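Local coordinates for endo-1,4-b-d-mannanase (Trichoderma reesei, PDB 1QNR), which hydrolyses internal beta-1,4-mannosidic linkages of mannan chains, as a TIM-barrel member of glycoside hydrolase family 5, at residues T10-D15 and G269-F274; N112-Y117 and L166-R171; F162-G167 and S196-T201; H241-S246 and F274-A279. All coordinates share one frame; numbering follows the deposited sequence.

Interaction 1. Residues T10-D15 and G269-F274; sequences TQFNID and GKPCVF
Phe12 packs against Pro271 and Val273 where a small antiparallel sheet lies across the amino-terminal end of the TIM barrel, close to the start of strand 272-277. This is the tight part. With CG beside its own backbone N (chi1 -65°), Phe12 presents one ring face to the proline, CE2 lying 3.9 Å from Pro271 CB. The same Phe12 CE2 is 3.7 Å from Val273 CG2, and the two side chains are set at about a right angle. A flat ring suits the place: one face covers a rigid proline while the CE2-CZ end meets a branched valine; Phe162 and Phe237 add to the same aromatic cluster. At the other end the contact thins toward solvent. Thr10 O still rests on the proline, 3.4 Å from Pro271 CB, but Thr10 CG2 only grazes the chain, 3.9 Å from Gly269 O. Gly269 ends helix 253-267 in a Schellman motif, whose positive phi a glycine adopts easily, and Gln11 turns away. Lys270 points away too, its NZ bonded to Leu235 O and Val230 O. No hydrogen bond links the two segments, so their attachment rests on shape and on apolar surface withdrawn from water.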
# COMPACT_ATOMS: atom_id res chain seq x y z
N THR A 10 19.74 2.08 -6.15
CA THR A 10 18.79 2.02 -5.05
C THR A 10 17.69 3.11 -5.22
O THR A 10 17.04 3.51 -4.25
CB THR A 10 19.37 2.15 -3.64
OG1 THR A 10 20.26 3.28 -3.70
CG2 THR A 10 20.19 0.90 -3.24
N GLN A 11 17.38 3.31 -6.49
CA GLN A 11 16.34 4.26 -6.89
C GLN A 11 15.33 3.56 -7.81
O GLN A 11 15.63 2.52 -8.41
CB GLN A 11 16.86 5.53 -7.59
CG GLN A 11 18.16 6.08 -7.04
CD GLN A 11 18.66 7.35 -7.69
OE1 GLN A 11 18.00 8.39 -7.58
NE2 GLN A 11 19.81 7.24 -8.33
N PHE A 12 14.14 4.17 -7.99
CA PHE A 12 13.20 3.65 -8.97
C PHE A 12 13.34 4.29 -10.36
O PHE A 12 13.67 5.49 -10.45
CB PHE A 12 11.73 3.81 -8.48
CG PHE A 12 11.44 2.98 -7.23
CD1 PHE A 12 11.17 1.62 -7.34
CD2 PHE A 12 11.48 3.56 -5.99
CE1 PHE A 12 10.91 0.86 -6.19
CE2 PHE A 12 11.23 2.80 -4.85
CZ PHE A 12 10.98 1.43 -4.91
N ASN A 13 13.09 3.49 -11.39
CA ASN A 13 13.04 3.98 -12.78
C ASN A 13 11.58 3.91 -13.24
O ASN A 13 11.02 2.83 -13.40
CB ASN A 13 13.94 3.04 -13.64
CG ASN A 13 14.01 3.45 -15.08
OD1 ASN A 13 13.11 4.10 -15.61
ND2 ASN A 13 15.09 3.06 -15.84
N ILE A 14 10.96 5.12 -13.38
CA ILE A 14 9.55 5.20 -13.74
C ILE A 14 9.48 5.87 -15.12
O ILE A 14 9.96 7.04 -15.25
CB ILE A 14 8.78 6.07 -12.70
CG1 ILE A 14 8.96 5.50 -11.25
CG2 ILE A 14 7.30 6.26 -13.07
CD1 ILE A 14 8.38 6.46 -10.19
N ASP A 15 8.99 5.14 -16.12
CA ASP A 15 8.90 5.65 -17.50
C ASP A 15 10.22 6.26 -17.96
O ASP A 15 10.25 7.29 -18.68
CB ASP A 15 7.75 6.65 -17.60
CG ASP A 15 6.38 5.97 -17.42
OD1 ASP A 15 6.30 4.74 -17.63
OD2 ASP A 15 5.43 6.68 -17.09
N GLY A 269 20.73 -3.61 0.16
CA GLY A 269 20.94 -3.33 -1.22
C GLY A 269 19.73 -2.86 -2.03
O GLY A 269 19.78 -2.97 -3.28
N LYS A 270 18.66 -2.41 -1.32
CA LYS A 270 17.36 -2.10 -1.96
C LYS A 270 16.80 -0.75 -1.54
O LYS A 270 17.21 -0.21 -0.49
CB LYS A 270 16.34 -3.16 -1.43
CG LYS A 270 16.76 -4.59 -1.82
CD LYS A 270 15.74 -5.63 -1.21
CE LYS A 270 16.27 -7.02 -1.50
NZ LYS A 270 15.41 -8.14 -1.08
N PRO A 271 15.91 -0.14 -2.32
CA PRO A 271 15.22 1.10 -1.88
C PRO A 271 14.17 0.79 -0.81
O PRO A 271 13.67 -0.33 -0.69
CB PRO A 271 14.49 1.59 -3.16
CG PRO A 271 14.80 0.59 -4.22
CD PRO A 271 15.41 -0.64 -3.63
N CYS A 272 13.88 1.86 -0.03
CA CYS A 272 12.72 1.85 0.85
C CYS A 272 11.68 2.85 0.33
O CYS A 272 11.98 3.89 -0.31
CB CYS A 272 13.10 2.48 2.20
SG CYS A 272 13.30 1.38 3.64
N VAL A 273 10.37 2.54 0.55
CA VAL A 273 9.24 3.45 0.27
C VAL A 273 8.57 3.79 1.61
O VAL A 273 8.14 2.89 2.37
CB VAL A 273 8.20 2.87 -0.71
CG1 VAL A 273 6.97 3.79 -0.91
CG2 VAL A 273 8.85 2.62 -2.08
N PHE A 274 8.51 5.10 1.89
CA PHE A 274 7.83 5.65 3.08
C PHE A 274 6.33 5.70 2.69
O PHE A 274 5.88 6.70 2.09
CB PHE A 274 8.44 7.01 3.39
CG PHE A 274 7.95 7.85 4.53
CD1 PHE A 274 7.26 7.25 5.59
CD2 PHE A 274 8.21 9.22 4.58
CE1 PHE A 274 6.88 8.06 6.67
CE2 PHE A 274 7.81 10.04 5.64
CZ PHE A 274 7.15 9.43 6.70

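Interaction 2. Residues N112-Y117 and L166-R171; sequences NNWSDY and LGNEPR. With BMA (beta-D-mannopyranose), chain B; BMA (beta-D-mannopyranose), chain C.
Asn112 and Asn168 lie side by side, and Asn168 ND2 gives Asn112 OD1 a nearly straight hydrogen bond of 2.9 Å (169°), arriving from above the carbonyl plane. Asn112 OD1 also takes a weak bond from Trp114 N, and Asn112 ND2 donates in plane to a lone pair of Asp116 O, so the buried amide is bonded at both oxygen and nitrogen. Asn168 OD1 is met by Arg54. Asn113 N donates to Asn168 O. With chi1 at -175° the amide of Asn113 swings out opposite its own N, bringing Asn113 OD1 to 3.0 Å from Arg171 N, a donor well above the carbonyl plane. The two loops follow barrel strands 105-109 and 161-165, and Asn168-Glu169-Pro170 matches the signature that in relatives carries the acid/base glutamate. Glu169 is modelled in two conformers; in the one described, Glu169 OE1 uses its anti lone pair for Trp114 NE1 at 2.8 Å and accepts a hydrogen bond from O4 of a bound mannose at 2.8 Å. That mannose lies over one face of the indole, its C3 3.6 Å from Trp114 CE2, and Asn113 ND2 covers the opposite face. Arg171, extended from CG to NE, lays its guanidinium face on Trp114 CZ2. Its NH1 and NH2 both donate to O2 of the second, linked mannose, each at 3.0 Å, and NH2 is salt-bridged to Glu205.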
# COMPACT_ATOMS: atom_id res chain seq x y z
N ASN A 112 -6.36 -7.19 3.59
CA ASN A 112 -6.13 -6.26 4.73
C ASN A 112 -5.81 -7.07 6.01
O ASN A 112 -6.51 -8.08 6.28
CB ASN A 112 -7.42 -5.47 4.99
CG ASN A 112 -7.13 -4.14 5.73
OD1 ASN A 112 -6.02 -3.84 6.18
ND2 ASN A 112 -8.15 -3.28 5.81
N ASN A 113 -4.81 -6.58 6.80
CA ASN A 113 -4.64 -7.19 8.13
C ASN A 113 -5.88 -6.89 8.97
O ASN A 113 -6.36 -7.73 9.76
CB ASN A 113 -3.40 -6.59 8.82
CG ASN A 113 -3.11 -7.26 10.15
OD1 ASN A 113 -2.64 -8.42 10.13
ND2 ASN A 113 -3.28 -6.60 11.29
N TRP A 114 -6.43 -5.69 8.81
CA TRP A 114 -7.57 -5.22 9.61
C TRP A 114 -8.91 -5.53 9.00
O TRP A 114 -8.99 -5.95 7.83
CB TRP A 114 -7.41 -3.65 9.80
CG TRP A 114 -6.04 -3.30 10.30
CD1 TRP A 114 -5.04 -2.67 9.56
CD2 TRP A 114 -5.46 -3.58 11.57
NE1 TRP A 114 -3.88 -2.55 10.31
CE2 TRP A 114 -4.11 -3.10 11.55
CE3 TRP A 114 -5.88 -4.28 12.72
CZ2 TRP A 114 -3.25 -3.22 12.64
CZ3 TRP A 114 -5.04 -4.38 13.82
CH2 TRP A 114 -3.71 -3.86 13.76
N SER A 115 -10.01 -5.37 9.77
CA SER A 115 -11.33 -5.84 9.33
C SER A 115 -12.09 -4.93 8.38
O SER A 115 -13.14 -5.27 7.87
CB SER A 115 -12.19 -6.22 10.59
OG SER A 115 -11.47 -7.28 11.21
N ASP A 116 -11.47 -3.76 8.03
CA ASP A 116 -12.08 -2.89 7.07
C ASP A 116 -12.12 -3.56 5.69
O ASP A 116 -11.02 -3.96 5.20
CB ASP A 116 -11.36 -1.51 7.00
CG ASP A 116 -11.18 -0.95 8.44
OD1 ASP A 116 -12.17 -0.59 9.11
OD2 ASP A 116 -10.05 -0.89 8.94
N TYR A 117 -13.26 -3.62 4.99
CA TYR A 117 -13.38 -4.30 3.70
C TYR A 117 -12.99 -5.78 3.86
O TYR A 117 -12.43 -6.40 2.94
CB TYR A 117 -12.66 -3.54 2.57
CG TYR A 117 -13.13 -2.12 2.48
CD1 TYR A 117 -14.36 -1.81 1.88
CD2 TYR A 117 -12.43 -1.07 3.07
CE1 TYR A 117 -14.89 -0.51 1.85
CE2 TYR A 117 -12.96 0.25 3.07
CZ TYR A 117 -14.15 0.47 2.46
OH TYR A 117 -14.62 1.82 2.41
N LEU A 166 1.76 -7.79 -0.79
CA LEU A 166 1.13 -8.98 -0.20
C LEU A 166 -0.05 -8.59 0.67
O LEU A 166 -1.10 -9.32 0.61
CB LEU A 166 2.18 -9.81 0.55
CG LEU A 166 3.43 -10.25 -0.24
CD1 LEU A 166 4.16 -11.37 0.57
CD2 LEU A 166 3.12 -10.68 -1.66
N GLY A 167 0.00 -7.53 1.49
CA GLY A 167 -1.21 -7.14 2.24
C GLY A 167 -1.00 -5.72 2.76
O GLY A 167 0.09 -5.12 2.70
N ASN A 168 -2.12 -5.17 3.29
CA ASN A 168 -2.01 -3.90 4.02
C ASN A 168 -1.65 -4.19 5.50
O ASN A 168 -2.53 -4.71 6.24
CB ASN A 168 -3.30 -3.12 3.97
CG ASN A 168 -3.21 -1.80 4.77
OD1 ASN A 168 -2.28 -0.98 4.58
ND2 ASN A 168 -4.16 -1.62 5.68
N GLU A 169 -0.45 -3.81 5.93
CA GLU A 169 -0.03 -3.85 7.37
C GLU A 169 -0.10 -5.24 7.96
O GLU A 169 -0.58 -5.40 9.11
CB GLU A 169 -0.84 -2.84 8.27
CG GLU A 169 -0.73 -1.43 7.62
CD GLU A 169 -1.25 -0.34 8.51
OE1 GLU A 169 -2.10 -0.54 9.40
OE2 GLU A 169 -0.86 0.82 8.24
N PRO A 170 0.39 -6.32 7.33
CA PRO A 170 0.35 -7.66 7.95
C PRO A 170 1.03 -7.64 9.32
O PRO A 170 2.14 -7.10 9.48
CB PRO A 170 1.14 -8.54 6.97
CG PRO A 170 1.92 -7.60 6.11
CD PRO A 170 1.10 -6.32 6.00
N ARG A 171 0.37 -8.26 10.31
CA ARG A 171 0.92 -8.45 11.66
C ARG A 171 0.62 -9.88 12.10
O ARG A 171 -0.32 -10.52 11.60
CB ARG A 171 0.33 -7.51 12.72
CG ARG A 171 0.58 -5.99 12.46
CD ARG A 171 -0.05 -5.27 13.68
NE ARG A 171 0.19 -3.82 13.60
CZ ARG A 171 -0.08 -2.97 14.62
NH1 ARG A 171 -0.61 -3.45 15.76
NH2 ARG A 171 0.16 -1.69 14.42
C1 BMA B . -3.93 0.01 14.33
C2 BMA B . -5.36 0.17 13.74
C3 BMA B . -5.30 0.20 12.21
C4 BMA B . -4.25 1.19 11.74
C5 BMA B . -2.89 1.00 12.41
C6 BMA B . -1.94 2.22 12.17
O2 BMA B . -5.96 1.39 14.20
O3 BMA B . -6.54 0.48 11.62
O4 BMA B . -4.15 1.06 10.31
O5 BMA B . -3.07 1.10 13.87
O6 BMA B . -0.72 1.73 12.74
C1 BMA C . -1.70 -0.44 19.12
C2 BMA C . -0.97 0.12 17.88
C3 BMA C . -1.97 0.68 16.84
C4 BMA C . -3.04 -0.37 16.52
C5 BMA C . -3.71 -0.88 17.84
C6 BMA C . -4.90 -1.79 17.68
O1 BMA C . -0.74 -1.06 19.98
O2 BMA C . -0.18 -0.92 17.28
O3 BMA C . -1.19 0.91 15.63
O4 BMA C . -4.08 0.13 15.72
O5 BMA C . -2.62 -1.48 18.63
O6 BMA C . -4.65 -3.15 17.37

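Interaction 3. Residues F162-G167 and S196-T201; sequences FAWELG and SNHLVT. With NAG (2-acetamido-2-deoxy-beta-D-glucopyranose), chain G.
Trp164 O is gripped twice from the 196-201 side: Thr201 N donates to it at 3.0 Å, and Val200 CA makes a CA-H...O contact with it at 3.4 Å. The parallel ladder continues with Trp164 N to Leu199 O and Leu166 N to Thr201 O. Where it begins, a water bridges Leu199 N and Phe162 O. Glu165 and Thr201 point the same way into the barrel. With OG1 anti to the backbone N (chi1 -169°), Thr201 sends its hydroxyl to Phe237 O and its CG2 to within 3.3 Å of Glu165 OE2; Glu165 OE1 is salt-bridged to Arg54. The pairing closes a beta-alpha-beta crossover of the TIM barrel, in which helix 178-194 links strands 161-165 and 199-201. Trp164 and Val200 lie on the outward face under the helices, where Leu166 CD2 also reaches Val200 CG1, 4.0 Å away. The indole of Trp164 meets the His198 ring obliquely, planes at 88°, and both rings donate to Asp195 OD2, from Trp164 NE1 and His198 ND1. At the surface Asn197 ND2 donates to the ring oxygen O5 of an attached N-acetylglucosamine at 3.0 Å and also to Ala156 O. Were the amide lost, as with an alanine here, both acceptors would probably lack that donor and the sugar would be freer to swing. Ser196 N holds O6 of the same sugar at 3.0 Å.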
# COMPACT_ATOMS: atom_id res chain seq x y z
N PHE A 162 2.88 -0.35 -10.42
CA PHE A 162 4.17 -0.05 -9.74
C PHE A 162 4.71 -1.31 -9.05
O PHE A 162 5.85 -1.76 -9.25
CB PHE A 162 4.05 1.08 -8.69
CG PHE A 162 5.35 1.59 -8.13
CD1 PHE A 162 5.96 0.92 -7.05
CD2 PHE A 162 6.00 2.72 -8.63
CE1 PHE A 162 7.13 1.38 -6.44
CE2 PHE A 162 7.15 3.22 -8.05
CZ PHE A 162 7.76 2.51 -6.98
N ALA A 163 3.85 -1.91 -8.21
CA ALA A 163 4.20 -3.17 -7.51
C ALA A 163 2.92 -3.89 -7.01
O ALA A 163 1.94 -3.23 -6.60
CB ALA A 163 5.07 -2.86 -6.27
N TRP A 164 3.06 -5.22 -6.92
CA TRP A 164 2.06 -6.04 -6.18
C TRP A 164 2.49 -6.00 -4.69
O TRP A 164 3.71 -5.96 -4.39
CB TRP A 164 2.10 -7.48 -6.68
CG TRP A 164 1.71 -7.64 -8.13
CD1 TRP A 164 2.49 -8.14 -9.13
CD2 TRP A 164 0.46 -7.24 -8.72
NE1 TRP A 164 1.79 -8.14 -10.33
CE2 TRP A 164 0.57 -7.52 -10.11
CE3 TRP A 164 -0.71 -6.63 -8.24
CZ2 TRP A 164 -0.47 -7.32 -11.02
CZ3 TRP A 164 -1.74 -6.35 -9.16
CH2 TRP A 164 -1.58 -6.68 -10.53
N GLU A 165 1.52 -6.02 -3.79
CA GLU A 165 1.81 -5.93 -2.34
C GLU A 165 1.02 -7.03 -1.67
O GLU A 165 -0.18 -7.26 -1.85
CB GLU A 165 1.45 -4.50 -1.87
CG GLU A 165 1.70 -4.29 -0.35
CD GLU A 165 1.73 -2.79 -0.06
OE1 GLU A 165 0.62 -2.24 0.14
OE2 GLU A 165 2.88 -2.24 -0.18
N LEU A 166 1.76 -7.79 -0.79
CA LEU A 166 1.13 -8.98 -0.20
C LEU A 166 -0.05 -8.59 0.67
O LEU A 166 -1.10 -9.32 0.61
CB LEU A 166 2.18 -9.81 0.55
CG LEU A 166 3.43 -10.25 -0.24
CD1 LEU A 166 4.16 -11.37 0.57
CD2 LEU A 166 3.12 -10.68 -1.66
N GLY A 167 0.00 -7.53 1.49
CA GLY A 167 -1.21 -7.14 2.24
C GLY A 167 -1.00 -5.72 2.76
O GLY A 167 0.09 -5.12 2.70
N SER A 196 6.48 -11.98 -14.31
CA SER A 196 7.91 -11.62 -14.18
C SER A 196 8.24 -10.17 -14.56
O SER A 196 9.40 -9.70 -14.61
CB SER A 196 8.78 -12.53 -15.06
OG SER A 196 8.43 -12.42 -16.45
N ASN A 197 7.19 -9.35 -14.87
CA ASN A 197 7.38 -8.00 -15.27
C ASN A 197 7.43 -7.00 -14.10
O ASN A 197 8.04 -5.95 -14.25
CB ASN A 197 6.21 -7.53 -16.19
CG ASN A 197 6.08 -8.37 -17.44
OD1 ASN A 197 7.08 -8.68 -18.09
ND2 ASN A 197 4.81 -8.80 -17.72
N HIS A 198 6.77 -7.33 -12.98
CA HIS A 198 6.54 -6.31 -11.90
C HIS A 198 7.22 -6.59 -10.58
O HIS A 198 7.52 -7.75 -10.21
CB HIS A 198 5.00 -6.21 -11.64
CG HIS A 198 4.23 -5.64 -12.82
ND1 HIS A 198 3.23 -6.37 -13.48
CD2 HIS A 198 4.33 -4.40 -13.40
CE1 HIS A 198 2.76 -5.52 -14.43
NE2 HIS A 198 3.44 -4.35 -14.45
N LEU A 199 7.55 -5.47 -9.90
CA LEU A 199 8.08 -5.52 -8.54
C LEU A 199 7.06 -6.05 -7.52
O LEU A 199 5.84 -5.99 -7.76
CB LEU A 199 8.44 -4.07 -8.12
CG LEU A 199 9.49 -3.38 -9.01
CD1 LEU A 199 9.68 -1.88 -8.59
CD2 LEU A 199 10.84 -4.13 -9.01
N VAL A 200 7.53 -6.65 -6.42
CA VAL A 200 6.71 -7.18 -5.33
C VAL A 200 7.27 -6.65 -3.99
O VAL A 200 8.47 -6.57 -3.75
CB VAL A 200 6.71 -8.71 -5.34
CG1 VAL A 200 5.81 -9.36 -4.26
CG2 VAL A 200 6.24 -9.28 -6.70
N THR A 201 6.32 -6.32 -3.05
CA THR A 201 6.72 -5.80 -1.74
C THR A 201 5.73 -6.34 -0.67
O THR A 201 4.65 -6.86 -1.01
CB THR A 201 6.77 -4.25 -1.73
OG1 THR A 201 7.42 -3.78 -0.51
CG2 THR A 201 5.38 -3.67 -1.84
C1 NAG G . 3.16 -11.09 -20.62
C2 NAG G . 3.72 -11.40 -22.00
C3 NAG G . 4.37 -12.78 -21.84
C4 NAG G . 5.41 -12.77 -20.70
C5 NAG G . 4.76 -12.34 -19.36
C6 NAG G . 5.77 -12.21 -18.23
C7 NAG G . 2.63 -10.86 -24.14
C8 NAG G . 1.47 -11.17 -25.04
N2 NAG G . 2.54 -11.47 -22.92
O3 NAG G . 5.02 -13.09 -23.09
O4 NAG G . 5.91 -14.15 -20.52
O5 NAG G . 4.19 -11.04 -19.60
O6 NAG G . 5.03 -12.03 -16.96
O7 NAG G . 3.59 -10.23 -24.45
O HOH W 1 6.86 -3.08 -11.57

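Interaction 4. Residues H241-S246 and F274-A279; sequences HLYPDS and FEEYGA
His241 stands on Glu276 where strands 238-242 and 272-277, parallel neighbours in the TIM barrel, reach their carboxyl-terminal ends, the end that bears the active site in this fold. At the histidine's root, CB is 3.8 Å from Glu276 O, and CG, which a chi1 of -60° sets beside the backbone N and over Glu276, is 3.7 Å from Glu276 CB. Further out the imidazole lies on its neighbour's chain: Glu276 CG is 3.6 Å from the His241 ring centroid, over its face in a CH-pi contact, and the carboxylate stacks on the ring with His241 CE1 3.2 Å from Glu276 OE2. At the tip, His241 NE2 gives Glu275 OE1 an in-plane bond of 2.7 Å (173°), received on the anti lone pair, while His241 ND1 is probably hydrogen-bonded to Glu169 OE2 in the conformer modelled. Histidine suits the spot because one flat ring serves two carboxylates at its edge and a third over its face. With an alanine in its place, Glu275 OE1 would probably lose its donor, Glu169 OE2 its imidazole partner and Glu276 the ring it packs on. Glu276 occupies the place that, in relatives, belongs to the nucleophile; Tyr243 OH donates to Glu276 OE1 at 2.7 Å, and Arg54 pairs with Glu276 OE2. On the sheet's opposite face Leu242 CB meets the edge of the Phe274 ring, 3.9 Å from CE1. Gly278 N donates to Leu242 O, and beyond it a water accepts from Asp245 N and donates to Asp245 OD2 and Gly278 O, the last at 2.8 Å.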
# COMPACT_ATOMS: atom_id res chain seq x y z
N HIS A 241 5.48 2.53 7.51
CA HIS A 241 4.41 3.51 7.75
C HIS A 241 4.71 4.32 9.05
O HIS A 241 5.67 3.95 9.69
CB HIS A 241 3.04 2.77 7.91
CG HIS A 241 2.62 1.94 6.70
ND1 HIS A 241 1.46 1.18 6.69
CD2 HIS A 241 3.18 1.68 5.49
CE1 HIS A 241 1.28 0.58 5.53
NE2 HIS A 241 2.36 0.83 4.77
N LEU A 242 3.94 5.40 9.30
CA LEU A 242 4.34 6.21 10.48
C LEU A 242 3.08 6.94 11.02
O LEU A 242 2.50 7.84 10.38
CB LEU A 242 5.37 7.26 10.13
CG LEU A 242 5.74 8.34 11.18
CD1 LEU A 242 6.32 7.67 12.46
CD2 LEU A 242 6.79 9.32 10.59
N TYR A 243 2.72 6.59 12.28
CA TYR A 243 1.56 7.21 12.94
C TYR A 243 1.80 7.41 14.44
O TYR A 243 1.35 6.62 15.27
CB TYR A 243 0.31 6.32 12.75
CG TYR A 243 -0.21 6.25 11.28
CD1 TYR A 243 -0.94 7.29 10.76
CD2 TYR A 243 0.10 5.14 10.53
CE1 TYR A 243 -1.39 7.22 9.43
CE2 TYR A 243 -0.29 5.05 9.18
CZ TYR A 243 -1.06 6.07 8.68
OH TYR A 243 -1.60 6.01 7.38
N PRO A 244 2.55 8.48 14.76
CA PRO A 244 2.84 8.77 16.20
C PRO A 244 1.58 8.86 17.06
O PRO A 244 1.63 8.39 18.24
CB PRO A 244 3.57 10.10 16.13
CG PRO A 244 4.25 10.10 14.77
CD PRO A 244 3.16 9.47 13.87
N ASP A 245 0.46 9.39 16.57
CA ASP A 245 -0.77 9.44 17.39
C ASP A 245 -1.31 8.09 17.77
O ASP A 245 -1.97 8.02 18.82
CB ASP A 245 -1.92 10.19 16.67
CG ASP A 245 -1.57 11.61 16.29
OD1 ASP A 245 -1.34 12.37 17.22
OD2 ASP A 245 -1.50 11.89 15.07
N SER A 246 -1.14 7.03 17.00
CA SER A 246 -1.66 5.72 17.34
C SER A 246 -0.60 4.94 18.12
O SER A 246 -0.91 3.92 18.77
CB SER A 246 -1.87 4.84 16.07
OG SER A 246 -2.97 5.36 15.35
N PHE A 274 8.51 5.10 1.89
CA PHE A 274 7.83 5.65 3.08
C PHE A 274 6.33 5.70 2.69
O PHE A 274 5.88 6.70 2.09
CB PHE A 274 8.44 7.01 3.39
CG PHE A 274 7.95 7.85 4.53
CD1 PHE A 274 7.26 7.25 5.59
CD2 PHE A 274 8.21 9.22 4.58
CE1 PHE A 274 6.88 8.06 6.67
CE2 PHE A 274 7.81 10.04 5.64
CZ PHE A 274 7.15 9.43 6.70
N GLU A 275 5.62 4.59 2.89
CA GLU A 275 4.37 4.29 2.15
C GLU A 275 3.09 4.85 2.75
O GLU A 275 2.10 4.97 2.00
CB GLU A 275 4.28 2.75 2.03
CG GLU A 275 3.07 2.22 1.24
CD GLU A 275 3.04 0.69 1.17
OE1 GLU A 275 2.95 0.02 2.22
OE2 GLU A 275 3.02 0.20 -0.02
N GLU A 276 3.08 5.17 4.06
CA GLU A 276 1.95 5.86 4.68
C GLU A 276 2.46 6.76 5.79
O GLU A 276 3.38 6.30 6.52
CB GLU A 276 0.91 4.93 5.33
CG GLU A 276 0.15 3.94 4.44
CD GLU A 276 -0.87 3.16 5.20
OE1 GLU A 276 -1.21 3.53 6.38
OE2 GLU A 276 -1.41 2.13 4.72
N TYR A 277 1.86 7.92 6.02
CA TYR A 277 2.19 8.72 7.22
C TYR A 277 1.10 9.77 7.43
O TYR A 277 0.48 10.24 6.47
CB TYR A 277 3.57 9.39 7.10
CG TYR A 277 3.79 10.26 5.89
CD1 TYR A 277 3.48 11.63 5.83
CD2 TYR A 277 4.37 9.74 4.71
CE1 TYR A 277 3.72 12.42 4.73
CE2 TYR A 277 4.62 10.52 3.59
CZ TYR A 277 4.29 11.87 3.57
OH TYR A 277 4.51 12.66 2.44
N GLY A 278 0.95 10.20 8.69
CA GLY A 278 0.03 11.33 8.95
C GLY A 278 0.22 11.79 10.40
O GLY A 278 0.58 10.99 11.28
N ALA A 279 -0.15 13.04 10.63
CA ALA A 279 -0.23 13.64 11.99
C ALA A 279 -1.62 14.21 12.15
O ALA A 279 -2.06 15.00 11.31
CB ALA A 279 0.83 14.74 12.12
O HOH W 2 -0.27 9.83 13.70

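From the N terminus, residues 10-15 open the widest loop, which interaction 1 closes only at 269-274, joining the small N-terminal sheet to the amino-terminal end of the barrel. Interactions 2 and 3 fall within that span. Interaction 2 ties the loops after strands 105-109 and 161-165; interaction 3 starts in the region where 2 ends, sharing Leu166 and Gly167, and pairs neighbouring strands. Interaction 4 opens at 241-246, before interaction 1 has closed, and ends at 274-279, so the two cross and share Phe274. Phe12 touches Phe162 and Leu199, linking 1 with 3, while Glu169 and His241 join 2 to 4 at the other end of the barrel.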